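Local coordinates for DR2417 (Deinococcus radiodurans, PDB 4XWW), which probably processes and degrades RNA as a 5'-3' exonuclease, and possibly as an endonuclease, using two zinc ions in a metallo-beta-lactamase fold, at residues D209-E214 against S379-Q384; G28-N33 against P401-P406; P216-S221 against Q384-T389; L82-E87 against P156-Y161. All coordinates share one frame; numbering follows the deposited sequence.

Contact 1. Residues D209-E214 against S379-Q384. With nucleotides of chain C.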
# COMPACT_ATOMS: atom_id res chain seq x y z
N ASP A 209 -1.04 -8.35 23.70
CA ASP A 209 -0.65 -8.01 22.34
C ASP A 209 -1.72 -8.41 21.33
O ASP A 209 -1.98 -9.59 21.15
CB ASP A 209 0.69 -8.73 22.07
CG ASP A 209 1.24 -8.51 20.67
OD1 ASP A 209 0.67 -7.73 19.86
OD2 ASP A 209 2.30 -9.11 20.40
N SER A 210 -2.32 -7.43 20.65
CA SER A 210 -3.44 -7.72 19.76
C SER A 210 -3.06 -7.82 18.28
O SER A 210 -3.94 -7.97 17.44
CB SER A 210 -4.53 -6.65 19.89
OG SER A 210 -4.87 -6.42 21.25
N THR A 211 -1.77 -7.72 17.98
CA THR A 211 -1.31 -7.61 16.59
C THR A 211 -1.99 -8.58 15.63
O THR A 211 -2.49 -8.19 14.56
CB THR A 211 0.21 -7.83 16.52
OG1 THR A 211 0.87 -6.88 17.35
CG2 THR A 211 0.69 -7.66 15.09
N ASN A 212 -2.00 -9.85 16.02
CA ASN A 212 -2.51 -10.91 15.16
C ASN A 212 -3.86 -11.44 15.64
O ASN A 212 -4.21 -12.59 15.41
CB ASN A 212 -1.51 -12.07 15.04
CG ASN A 212 -0.35 -11.75 14.11
OD1 ASN A 212 -0.42 -10.81 13.31
ND2 ASN A 212 0.72 -12.54 14.20
N ALA A 213 -4.64 -10.58 16.29
CA ALA A 213 -5.90 -11.05 16.87
C ALA A 213 -6.93 -11.49 15.82
O ALA A 213 -7.89 -12.18 16.15
CB ALA A 213 -6.49 -9.96 17.79
N GLU A 214 -6.73 -11.11 14.55
CA GLU A 214 -7.67 -11.51 13.48
C GLU A 214 -7.24 -12.80 12.79
O GLU A 214 -7.95 -13.31 11.92
CB GLU A 214 -7.83 -10.38 12.45
CG GLU A 214 -8.45 -9.15 13.07
CD GLU A 214 -8.84 -8.09 12.05
OE1 GLU A 214 -9.58 -8.42 11.09
OE2 GLU A 214 -8.44 -6.92 12.23
N SER A 379 5.52 -14.99 11.92
CA SER A 379 5.29 -13.76 12.67
C SER A 379 5.90 -13.81 14.08
O SER A 379 5.98 -14.88 14.69
CB SER A 379 3.77 -13.50 12.77
OG SER A 379 3.48 -12.37 13.60
N GLY A 380 6.31 -12.66 14.57
CA GLY A 380 6.72 -12.55 15.96
C GLY A 380 5.54 -12.49 16.92
O GLY A 380 5.75 -12.43 18.14
N HIS A 381 4.30 -12.45 16.41
CA HIS A 381 3.17 -12.22 17.32
C HIS A 381 2.16 -13.37 17.33
O HIS A 381 1.89 -14.01 16.32
CB HIS A 381 2.46 -10.90 16.99
CG HIS A 381 3.34 -9.69 17.01
ND1 HIS A 381 3.46 -8.89 18.13
CD2 HIS A 381 4.15 -9.15 16.07
CE1 HIS A 381 4.29 -7.90 17.87
NE2 HIS A 381 4.72 -8.03 16.62
N ALA A 382 1.57 -13.58 18.51
CA ALA A 382 0.54 -14.58 18.78
C ALA A 382 -0.71 -14.45 17.93
O ALA A 382 -1.30 -13.38 17.85
CB ALA A 382 0.13 -14.49 20.24
N SER A 383 -1.15 -15.57 17.37
CA SER A 383 -2.45 -15.64 16.73
C SER A 383 -3.49 -16.01 17.79
O SER A 383 -3.16 -16.11 18.98
CB SER A 383 -2.41 -16.65 15.59
OG SER A 383 -1.47 -16.23 14.62
N GLN A 384 -4.73 -16.20 17.37
CA GLN A 384 -5.85 -16.36 18.31
C GLN A 384 -5.68 -17.49 19.33
O GLN A 384 -6.01 -17.31 20.51
CB GLN A 384 -7.17 -16.57 17.53
CG GLN A 384 -7.65 -15.32 16.81
CD GLN A 384 -8.87 -15.56 15.92
OE1 GLN A 384 -9.36 -16.68 15.81
NE2 GLN A 384 -9.35 -14.50 15.28
P U C 2 5.39 -10.06 11.83
OP1 U C 2 6.65 -10.23 12.60
OP2 U C 2 4.14 -10.66 12.33
O5' U C 2 5.10 -8.51 11.62
C5' U C 2 6.13 -7.60 11.19
C4' U C 2 5.96 -6.26 11.86
O4' U C 2 4.82 -5.56 11.29
C3' U C 2 5.72 -6.30 13.37
O3' U C 2 6.45 -5.24 13.97
C2' U C 2 4.23 -5.98 13.48
O2' U C 2 3.88 -5.40 14.72
C1' U C 2 4.05 -5.00 12.33
N1 U C 2 2.66 -4.86 11.87
C2 U C 2 2.22 -3.59 11.57
O2 U C 2 2.92 -2.60 11.67
N3 U C 2 0.91 -3.52 11.15
C4 U C 2 0.02 -4.56 11.00
O4 U C 2 -1.12 -4.34 10.61
C5 U C 2 0.56 -5.85 11.33
C6 U C 2 1.83 -5.95 11.75
P U C 3 7.20 -5.49 15.35
OP1 U C 3 7.01 -6.91 15.73
OP2 U C 3 6.79 -4.42 16.30
O5' U C 3 8.73 -5.29 14.97
C5' U C 3 9.31 -6.04 13.90
C4' U C 3 10.19 -5.14 13.06
O4' U C 3 9.38 -4.48 12.06
C3' U C 3 10.90 -4.04 13.84
O3' U C 3 12.25 -3.94 13.40
C2' U C 3 10.11 -2.79 13.49
O2' U C 3 10.88 -1.60 13.54
C1' U C 3 9.68 -3.10 12.06
N1 U C 3 8.48 -2.36 11.65
C2 U C 3 8.53 -1.68 10.44
O2 U C 3 9.50 -1.69 9.71
N3 U C 3 7.38 -1.00 10.12
C4 U C 3 6.22 -0.92 10.86
O4 U C 3 5.27 -0.26 10.43
C5 U C 3 6.25 -1.64 12.10
C6 U C 3 7.36 -2.31 12.44
O HOH W 1 -1.00 -10.80 18.52

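Contact 2. Residues G28-N33 against P401-P406. With ZN (zinc ion), chain F; nucleotides of chain C.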
# COMPACT_ATOMS: atom_id res chain seq x y z
N GLY A 28 -4.52 1.65 19.75
CA GLY A 28 -5.22 2.09 18.55
C GLY A 28 -4.28 2.30 17.37
O GLY A 28 -4.63 2.94 16.36
N GLU A 29 -3.09 1.73 17.50
CA GLU A 29 -2.05 1.79 16.47
C GLU A 29 -1.05 0.67 16.74
O GLU A 29 -1.00 0.12 17.84
CB GLU A 29 -1.32 3.13 16.50
CG GLU A 29 -0.56 3.35 17.82
CD GLU A 29 0.16 4.67 17.88
OE1 GLU A 29 0.45 5.25 16.81
OE2 GLU A 29 0.45 5.15 19.00
N ILE A 30 -0.24 0.38 15.73
CA ILE A 30 0.91 -0.46 15.93
C ILE A 30 2.15 0.42 15.76
O ILE A 30 2.50 0.82 14.66
CB ILE A 30 0.91 -1.62 14.95
CG1 ILE A 30 -0.32 -2.49 15.21
CG2 ILE A 30 2.21 -2.42 15.10
CD1 ILE A 30 -0.45 -3.69 14.32
N GLY A 31 2.79 0.74 16.89
CA GLY A 31 3.92 1.64 16.90
C GLY A 31 3.96 2.59 18.09
O GLY A 31 2.95 2.77 18.80
N LYS A 32 5.13 3.21 18.27
CA LYS A 32 5.49 4.12 19.36
C LYS A 32 4.84 3.79 20.70
O LYS A 32 4.21 4.64 21.34
CB LYS A 32 5.20 5.60 18.99
CG LYS A 32 3.77 5.97 18.60
CD LYS A 32 3.74 7.47 18.14
CE LYS A 32 2.41 7.87 17.49
NZ LYS A 32 1.28 7.78 18.47
N ASN A 33 5.06 2.56 21.15
CA ASN A 33 4.54 2.10 22.42
C ASN A 33 5.14 2.85 23.60
O ASN A 33 6.36 3.00 23.70
CB ASN A 33 4.80 0.60 22.53
CG ASN A 33 4.00 -0.19 21.51
OD1 ASN A 33 2.81 -0.36 21.67
ND2 ASN A 33 4.64 -0.62 20.44
N PRO A 401 -6.95 -4.85 25.66
CA PRO A 401 -6.25 -5.27 24.45
C PRO A 401 -5.42 -4.11 23.90
O PRO A 401 -5.90 -2.98 23.81
CB PRO A 401 -7.39 -5.67 23.50
CG PRO A 401 -8.62 -5.01 24.08
CD PRO A 401 -8.41 -5.00 25.55
N TRP A 402 -4.18 -4.41 23.52
CA TRP A 402 -3.14 -3.41 23.34
C TRP A 402 -2.32 -3.74 22.08
O TRP A 402 -2.51 -4.81 21.50
CB TRP A 402 -2.30 -3.35 24.64
CG TRP A 402 -0.91 -2.81 24.50
CD1 TRP A 402 -0.53 -1.49 24.55
CD2 TRP A 402 0.28 -3.57 24.32
NE1 TRP A 402 0.82 -1.39 24.36
CE2 TRP A 402 1.34 -2.65 24.22
CE3 TRP A 402 0.55 -4.94 24.23
CZ2 TRP A 402 2.67 -3.06 24.04
CZ3 TRP A 402 1.88 -5.35 24.02
CH2 TRP A 402 2.92 -4.40 23.93
N HIS A 403 -1.43 -2.84 21.65
CA HIS A 403 -0.54 -3.09 20.50
C HIS A 403 -1.36 -3.53 19.27
O HIS A 403 -1.14 -4.60 18.67
CB HIS A 403 0.52 -4.16 20.86
CG HIS A 403 1.75 -4.14 20.00
ND1 HIS A 403 1.76 -4.66 18.72
CD2 HIS A 403 3.02 -3.74 20.24
CE1 HIS A 403 2.97 -4.55 18.20
NE2 HIS A 403 3.75 -3.98 19.10
N GLY A 404 -2.32 -2.69 18.90
CA GLY A 404 -3.16 -2.97 17.75
C GLY A 404 -3.97 -1.75 17.39
O GLY A 404 -4.23 -0.91 18.24
N GLU A 405 -4.37 -1.68 16.13
CA GLU A 405 -5.33 -0.68 15.68
C GLU A 405 -6.69 -1.09 16.24
O GLU A 405 -6.84 -2.21 16.70
CB GLU A 405 -5.34 -0.60 14.16
CG GLU A 405 -4.00 -0.10 13.62
CD GLU A 405 -3.87 -0.28 12.11
OE1 GLU A 405 -4.69 -0.98 11.51
OE2 GLU A 405 -2.92 0.31 11.55
N PRO A 406 -7.70 -0.21 16.18
CA PRO A 406 -8.99 -0.62 16.75
C PRO A 406 -9.51 -1.96 16.21
O PRO A 406 -10.05 -2.75 17.00
CB PRO A 406 -9.91 0.55 16.38
CG PRO A 406 -8.94 1.76 16.44
CD PRO A 406 -7.73 1.19 15.73
ZN ZN F . 5.92 -3.88 19.16
P U C 2 5.39 -10.06 11.83
OP1 U C 2 6.65 -10.23 12.60
OP2 U C 2 4.14 -10.66 12.33
O5' U C 2 5.10 -8.51 11.62
C5' U C 2 6.13 -7.60 11.19
C4' U C 2 5.96 -6.26 11.86
O4' U C 2 4.82 -5.56 11.29
C3' U C 2 5.72 -6.30 13.37
O3' U C 2 6.45 -5.24 13.97
C2' U C 2 4.23 -5.98 13.48
O2' U C 2 3.88 -5.40 14.72
C1' U C 2 4.05 -5.00 12.33
N1 U C 2 2.66 -4.86 11.87
C2 U C 2 2.22 -3.59 11.57
O2 U C 2 2.92 -2.60 11.67
N3 U C 2 0.91 -3.52 11.15
C4 U C 2 0.02 -4.56 11.00
O4 U C 2 -1.12 -4.34 10.61
C5 U C 2 0.56 -5.85 11.33
C6 U C 2 1.83 -5.95 11.75
O HOH W 2 -0.89 1.54 13.12
O HOH W 3 6.74 -5.68 18.75

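Contact 3. Residues P216-S221 against Q384-T389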
# COMPACT_ATOMS: atom_id res chain seq x y z
N PRO A 216 -6.65 -16.75 12.80
CA PRO A 216 -7.04 -17.95 13.54
C PRO A 216 -5.85 -18.88 13.71
O PRO A 216 -4.88 -18.72 12.98
CB PRO A 216 -8.12 -18.59 12.64
CG PRO A 216 -8.50 -17.51 11.65
CD PRO A 216 -7.26 -16.69 11.47
N GLY A 217 -5.93 -19.80 14.67
CA GLY A 217 -4.91 -20.81 14.84
C GLY A 217 -3.70 -20.35 15.63
O GLY A 217 -3.80 -19.46 16.47
N HIS A 218 -2.56 -20.95 15.32
CA HIS A 218 -1.32 -20.76 16.07
C HIS A 218 -0.25 -20.27 15.10
O HIS A 218 -0.15 -20.77 13.97
CB HIS A 218 -0.93 -22.08 16.74
CG HIS A 218 0.07 -21.94 17.83
ND1 HIS A 218 1.34 -21.44 17.63
CD2 HIS A 218 0.01 -22.29 19.14
CE1 HIS A 218 2.00 -21.46 18.78
NE2 HIS A 218 1.22 -21.97 19.71
N THR A 219 0.52 -19.27 15.50
CA THR A 219 1.60 -18.76 14.66
C THR A 219 2.64 -19.87 14.50
O THR A 219 2.91 -20.59 15.45
CB THR A 219 2.24 -17.49 15.26
OG1 THR A 219 1.25 -16.46 15.35
CG2 THR A 219 3.41 -16.98 14.42
N PRO A 220 3.20 -20.04 13.29
CA PRO A 220 4.19 -21.12 13.13
C PRO A 220 5.45 -20.90 13.95
O PRO A 220 5.78 -19.76 14.25
CB PRO A 220 4.52 -21.08 11.62
CG PRO A 220 3.38 -20.37 11.00
CD PRO A 220 2.87 -19.40 12.00
N SER A 221 6.11 -21.99 14.29
CA SER A 221 7.36 -21.99 15.06
C SER A 221 8.58 -21.62 14.22
O SER A 221 8.67 -22.03 13.04
CB SER A 221 7.58 -23.37 15.67
OG SER A 221 8.81 -23.44 16.34
N GLN A 384 -4.73 -16.20 17.37
CA GLN A 384 -5.85 -16.36 18.31
C GLN A 384 -5.68 -17.49 19.33
O GLN A 384 -6.01 -17.31 20.51
CB GLN A 384 -7.17 -16.57 17.53
CG GLN A 384 -7.65 -15.32 16.81
CD GLN A 384 -8.87 -15.56 15.92
OE1 GLN A 384 -9.36 -16.68 15.81
NE2 GLN A 384 -9.35 -14.50 15.28
N GLU A 385 -5.18 -18.65 18.90
CA GLU A 385 -5.03 -19.75 19.86
C GLU A 385 -4.09 -19.35 21.00
O GLU A 385 -4.35 -19.65 22.18
CB GLU A 385 -4.51 -21.02 19.16
CG GLU A 385 -5.60 -21.80 18.47
CD GLU A 385 -5.08 -23.04 17.79
OE1 GLU A 385 -3.97 -23.50 18.16
OE2 GLU A 385 -5.77 -23.55 16.89
N GLU A 386 -3.02 -18.65 20.64
CA GLU A 386 -2.04 -18.24 21.64
C GLU A 386 -2.60 -17.14 22.52
O GLU A 386 -2.43 -17.17 23.74
CB GLU A 386 -0.76 -17.79 20.96
CG GLU A 386 -0.11 -18.90 20.15
CD GLU A 386 0.63 -18.34 18.96
OE1 GLU A 386 -0.01 -18.17 17.90
OE2 GLU A 386 1.84 -18.04 19.10
N LEU A 387 -3.31 -16.19 21.93
CA LEU A 387 -3.97 -15.15 22.73
C LEU A 387 -4.98 -15.77 23.70
O LEU A 387 -5.07 -15.35 24.86
CB LEU A 387 -4.66 -14.12 21.81
CG LEU A 387 -3.73 -13.39 20.83
CD1 LEU A 387 -4.53 -12.44 19.91
CD2 LEU A 387 -2.65 -12.65 21.64
N ALA A 388 -5.73 -16.76 23.23
CA ALA A 388 -6.69 -17.47 24.10
C ALA A 388 -5.99 -18.18 25.26
O ALA A 388 -6.48 -18.21 26.40
CB ALA A 388 -7.50 -18.45 23.29
N THR A 389 -4.84 -18.77 24.98
CA THR A 389 -4.08 -19.46 26.00
C THR A 389 -3.75 -18.51 27.15
O THR A 389 -3.94 -18.83 28.33
CB THR A 389 -2.80 -20.08 25.42
OG1 THR A 389 -3.14 -21.23 24.65
CG2 THR A 389 -1.85 -20.50 26.55
O HOH W 4 -8.59 -19.70 16.09

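Contact 4. Residues L82-E87 against P156-Y161. With ZN (zinc ion), chain E; nucleotides of chain C.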
# COMPACT_ATOMS: atom_id res chain seq x y z
N LEU A 82 11.90 -1.48 30.15
CA LEU A 82 12.05 -1.69 28.71
C LEU A 82 11.85 -3.17 28.38
O LEU A 82 12.67 -4.00 28.79
CB LEU A 82 13.43 -1.21 28.22
CG LEU A 82 13.81 0.23 28.54
CD1 LEU A 82 15.12 0.57 27.84
CD2 LEU A 82 12.69 1.15 28.04
N THR A 83 10.78 -3.50 27.65
CA THR A 83 10.41 -4.90 27.47
C THR A 83 11.26 -5.65 26.43
O THR A 83 11.49 -6.84 26.57
CB THR A 83 8.92 -5.07 27.08
OG1 THR A 83 8.63 -4.40 25.84
CG2 THR A 83 7.98 -4.52 28.19
N HIS A 84 11.71 -4.94 25.40
CA HIS A 84 12.55 -5.53 24.35
C HIS A 84 13.06 -4.44 23.41
O HIS A 84 12.59 -3.30 23.46
CB HIS A 84 11.82 -6.63 23.54
CG HIS A 84 10.65 -6.17 22.72
ND1 HIS A 84 9.49 -5.68 23.27
CD2 HIS A 84 10.43 -6.23 21.37
CE1 HIS A 84 8.61 -5.42 22.32
NE2 HIS A 84 9.16 -5.75 21.16
N GLY A 85 14.03 -4.78 22.57
CA GLY A 85 14.77 -3.79 21.81
C GLY A 85 14.23 -3.48 20.41
O GLY A 85 14.96 -2.91 19.60
N HIS A 86 12.98 -3.84 20.10
CA HIS A 86 12.38 -3.42 18.82
C HIS A 86 12.21 -1.90 18.77
O HIS A 86 11.96 -1.26 19.79
CB HIS A 86 11.01 -4.08 18.58
CG HIS A 86 11.10 -5.43 17.95
ND1 HIS A 86 10.17 -6.42 18.18
CD2 HIS A 86 12.02 -5.97 17.12
CE1 HIS A 86 10.50 -7.51 17.51
NE2 HIS A 86 11.62 -7.26 16.84
N GLU A 87 12.32 -1.33 17.57
CA GLU A 87 12.24 0.11 17.41
C GLU A 87 10.90 0.70 17.84
O GLU A 87 10.87 1.85 18.24
CB GLU A 87 12.52 0.50 15.95
CG GLU A 87 14.00 0.39 15.58
CD GLU A 87 14.87 1.49 16.15
OE1 GLU A 87 14.34 2.46 16.71
OE2 GLU A 87 16.10 1.37 16.02
N PRO A 156 15.46 -11.61 20.70
CA PRO A 156 15.79 -12.16 22.02
C PRO A 156 15.60 -11.16 23.17
O PRO A 156 15.44 -9.96 22.92
CB PRO A 156 17.28 -12.53 21.89
CG PRO A 156 17.51 -12.68 20.43
CD PRO A 156 16.59 -11.69 19.76
N ASP A 157 15.62 -11.67 24.40
CA ASP A 157 15.59 -10.84 25.60
C ASP A 157 14.32 -10.01 25.62
O ASP A 157 14.34 -8.81 25.92
CB ASP A 157 16.83 -9.95 25.68
CG ASP A 157 18.05 -10.68 26.26
OD1 ASP A 157 17.89 -11.78 26.83
OD2 ASP A 157 19.17 -10.13 26.15
N ASN A 158 13.22 -10.68 25.28
CA ASN A 158 11.89 -10.11 25.29
C ASN A 158 11.14 -10.51 26.54
O ASN A 158 11.07 -11.69 26.88
CB ASN A 158 11.12 -10.58 24.06
CG ASN A 158 9.75 -9.99 23.98
OD1 ASN A 158 9.59 -8.83 23.61
ND2 ASN A 158 8.73 -10.78 24.32
N ALA A 159 10.58 -9.53 27.25
CA ALA A 159 9.92 -9.84 28.50
C ALA A 159 8.48 -9.39 28.52
O ALA A 159 8.12 -8.39 27.89
CB ALA A 159 10.66 -9.19 29.69
N GLY A 160 7.68 -10.13 29.26
CA GLY A 160 6.47 -9.60 29.85
C GLY A 160 6.79 -9.24 31.29
O GLY A 160 7.92 -9.49 31.80
N TYR A 161 5.84 -8.63 31.98
CA TYR A 161 6.07 -8.34 33.40
C TYR A 161 4.77 -8.35 34.19
O TYR A 161 3.68 -8.15 33.65
CB TYR A 161 6.79 -6.98 33.59
CG TYR A 161 5.99 -5.82 33.05
CD1 TYR A 161 6.11 -5.44 31.73
CD2 TYR A 161 5.09 -5.13 33.86
CE1 TYR A 161 5.35 -4.40 31.21
CE2 TYR A 161 4.34 -4.09 33.36
CZ TYR A 161 4.48 -3.73 32.03
OH TYR A 161 3.72 -2.70 31.54
ZN ZN E . 8.38 -6.40 19.27
P U C 4 13.40 -3.62 14.44
OP1 U C 4 14.21 -4.84 14.62
OP2 U C 4 12.80 -2.95 15.62
O5' U C 4 14.32 -2.59 13.64
C5' U C 4 13.77 -1.45 12.98
C4' U C 4 13.64 -1.71 11.50
O4' U C 4 12.70 -0.75 10.94
C3' U C 4 14.92 -1.56 10.68
O3' U C 4 15.65 -2.79 10.61
C2' U C 4 14.39 -1.01 9.36
O2' U C 4 13.77 -1.97 8.53
C1' U C 4 13.30 -0.07 9.86
N1 U C 4 13.82 1.21 10.36
C2 U C 4 13.71 2.31 9.54
O2 U C 4 13.20 2.26 8.43
N3 U C 4 14.21 3.47 10.07
C4 U C 4 14.80 3.65 11.30
O4 U C 4 15.21 4.76 11.63
C5 U C 4 14.88 2.46 12.09
C6 U C 4 14.40 1.31 11.61
P U C 3 7.20 -5.49 15.35
OP1 U C 3 7.01 -6.91 15.73
OP2 U C 3 6.79 -4.42 16.30
O5' U C 3 8.73 -5.29 14.97
C5' U C 3 9.31 -6.04 13.90
C4' U C 3 10.19 -5.14 13.06
O4' U C 3 9.38 -4.48 12.06
C3' U C 3 10.90 -4.04 13.84
O3' U C 3 12.25 -3.94 13.40
C2' U C 3 10.11 -2.79 13.49
O2' U C 3 10.88 -1.60 13.54
C1' U C 3 9.68 -3.10 12.06
N1 U C 3 8.48 -2.36 11.65
C2 U C 3 8.53 -1.68 10.44
O2 U C 3 9.50 -1.69 9.71
N3 U C 3 7.38 -1.00 10.12
C4 U C 3 6.22 -0.92 10.86
O4 U C 3 5.27 -0.26 10.43
C5 U C 3 6.25 -1.64 12.10
C6 U C 3 7.36 -2.31 12.44
O HOH W 5 14.22 -6.08 27.94
O HOH W 6 15.48 -7.17 23.23
O HOH W 3 6.74 -5.68 18.75

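Contact 1. Residues D209-E214 against S379-Q384
His381 and Asp209 meet in a short, nearly straight hydrogen bond: ND1 of His381 gives its proton to Asp209 OD2 at 2.6 Å, with an N-H...O angle of 174°. The oxygen lies in the imidazole plane and uses its syn lone pair, while the carboxylate stands 85° to the ring. Across the imidazole, His381 NE2 donates to OP1 of nucleotide U3 of chain C at 2.7 Å. Gly380 N donates to OP1 of U2 of chain C. One face of the ring is met by Thr211, whose CB sits 3.9 Å from the ring centroid in a CH-pi contact. Here the loop after strand 205-209 meets the loop before helix 384-394 at the RNA backbone in the RNase J active site, where Asp209 and His381 are the predicted proton donor and acceptor. In the second shell, Asp209 OD1 accepts from Thr211 N, which closes an Asx turn, and also from Thr211 OG1; together the two bonds limit the rotation of the carboxylate. Asn212 holds the facing loop, 379-384: with its CG beside the backbone N (chi1 -77°), ND2 reaches His381 O at 2.8 Å, arriving from above the carbonyl plane. Farther out, water 1 bridges Asp209 O, Asn212 N and Ala382 O, and Gln384 NE2 donates to Ala213 O.

Contact 2. Residues G28-N33 against P401-P406
With chi1 at -63°, Ile30 swings CG1 beside its backbone N and onto the chain of Gly404, and sends CG2 the other way, toward His403. His403 in turn has CG anti to the backbone N (chi1 -158°), which carries NE2 out to a zinc ion at 2.2 Å. The contact lays the loop between strands 19-23 and 34-39 of the metallo-beta-lactamase fold against the loop after strand 398-402 that supplies one ligand of the two-zinc centre; Asp88 and His89 bind the same ion. Ile30 CG2 lies 3.8 Å from His403 CE1, and CG1 the same distance from Gly404 CA. The extended CD1 stands over the uracil of U2 of chain C, 3.5 Å from its N3, so one side chain touches both a metal ligand and the RNA. Asn33 packs its amide only 8° from the plane of the His403 ring, with ND2 3.5 Å from CD2. That ND2 donates to Asp88 O, linking it to the zinc shell. At the far end Glu405 OE1 bonds Asn355 and Asn359 of the second subunit, while its OE2 accepts from water 2 at 2.8 Å, and this water accepts a hydrogen bond from Ile30 N.

Contact 3. Residues P216-S221 against Q384-T389
Glu386 and Thr219 form the tight half of this contact, where OE1 of Glu386 accepts from Thr219 N at 2.7 Å along an almost straight N-H...O line (177°). The donor comes from above the carboxylate plane rather than within it. The same carboxylate lies stacked on the His218 imidazole, their planes just 6° apart, and Glu386 CG sits over the ring centre, 3.5 Å from the centroid, as a CH-pi contact. Chi2 of 149°, some 30° short of extended, helps lay the carboxylate along the ring face. The imidazole is itself steadied in its rotation by ND1, which donates in the ring plane to Thr219 O at 2.8 Å. Glu386 is buried, and its oxygens are provided for: OE1 also accepts from Ser383 N and OE2 from Ile178 N.

The loop between strand 205-209 and helix 222-234 here meets the N-terminal turn of helix 384-394, with Ser383 at the N-cap. The bond from Ser383 N to the Glu386 carboxylate is one half of a capping box; the Ser383 hydroxyl makes no capping bond. Nearness to the helix start and several N-H donors would probably stabilise the negative charge. A further early amide, Glu385 N, is taken by Gly217 O at 2.9 Å.

Toward solvent the fit slackens. The side chain of exposed Glu385 runs alongside Gly217, with no hydrogen bond across the contact from its carboxylate, and its OE1 comes to 3.6 Å from His218 CB, near the ring plane. Exposed Pro216 touches Gln384 OE1 through CA at 3.5 Å, and there water 4 bridges, accepting from Gly217 N at 3.0 Å and donating to Gln384 OE1.

Contact 4. Residues L82-E87 against P156-Y161
Backbone bonding joins Thr83 and Ala159: the amide N of Ala159 donates to Thr83 O at 2.9 Å. The same carbonyl also receives a CA-H...O contact from Asn158 CA at 3.5 Å. Nearby, water 6 links Gly85 N to Pro156 O.

Polar contact to a ring is supplied by Asn158. Its OD1 lies over one face of the His84 imidazole, offset toward the rim and 3.0 Å from CG, with the amide plane turned 77° from the ring. It is not a hydrogen bond to ND1, which donates near the ring plane to Thr83 OG1 at 3.0 Å. Two carbonyls, Met151 O and Asp175 O, take Asn158 ND2 and help set the orientation of the amide.

Metal ligation comes next: Thr83 fixes the turn of the imidazole, and His84 NE2 binds a zinc ion at 2.1 Å; His86 ND1 does so at 2.1 Å too, and His153 and water 3 complete the site. His84, His86, Asp88 and His89 make the HxHxDH signature of the superfamily. Glu87 N meanwhile donates to OP2 of U4 of chain C.

Nonpolar packing is slight, with Thr83 CG2 at the edge of the Tyr161 ring, 4.0 Å from CE1. Thr83 and Tyr161 both touch Val46 of strand 42-46, and the contact joins the end of strand 77-82 in one sheet to the start of strand 159-165 in the other, with helix 109-122 packed on Leu82 and Pro156.

Contacts 1, 2 and 4 surround the two-zinc centre and the RNA chain, while contact 3 backs contact 1 from outside. Contacts 1 and 3 lie about 7 Å apart between centres and share Gln384; Thr219 OG1 of contact 3 is 2.7 Å from His381 O, a probable hydrogen bond. Contacts 1 and 2 meet where Ser210 N lies 2.8 Å from Trp402 O, and their centres are about 12 Å apart. Contact 4 touches neither, its nearest atoms being about 6 Å from each, yet it shares water 3 with contact 2: that water binds both zinc ions and donates to the U3 phosphate, which His381 of contact 1 also holds.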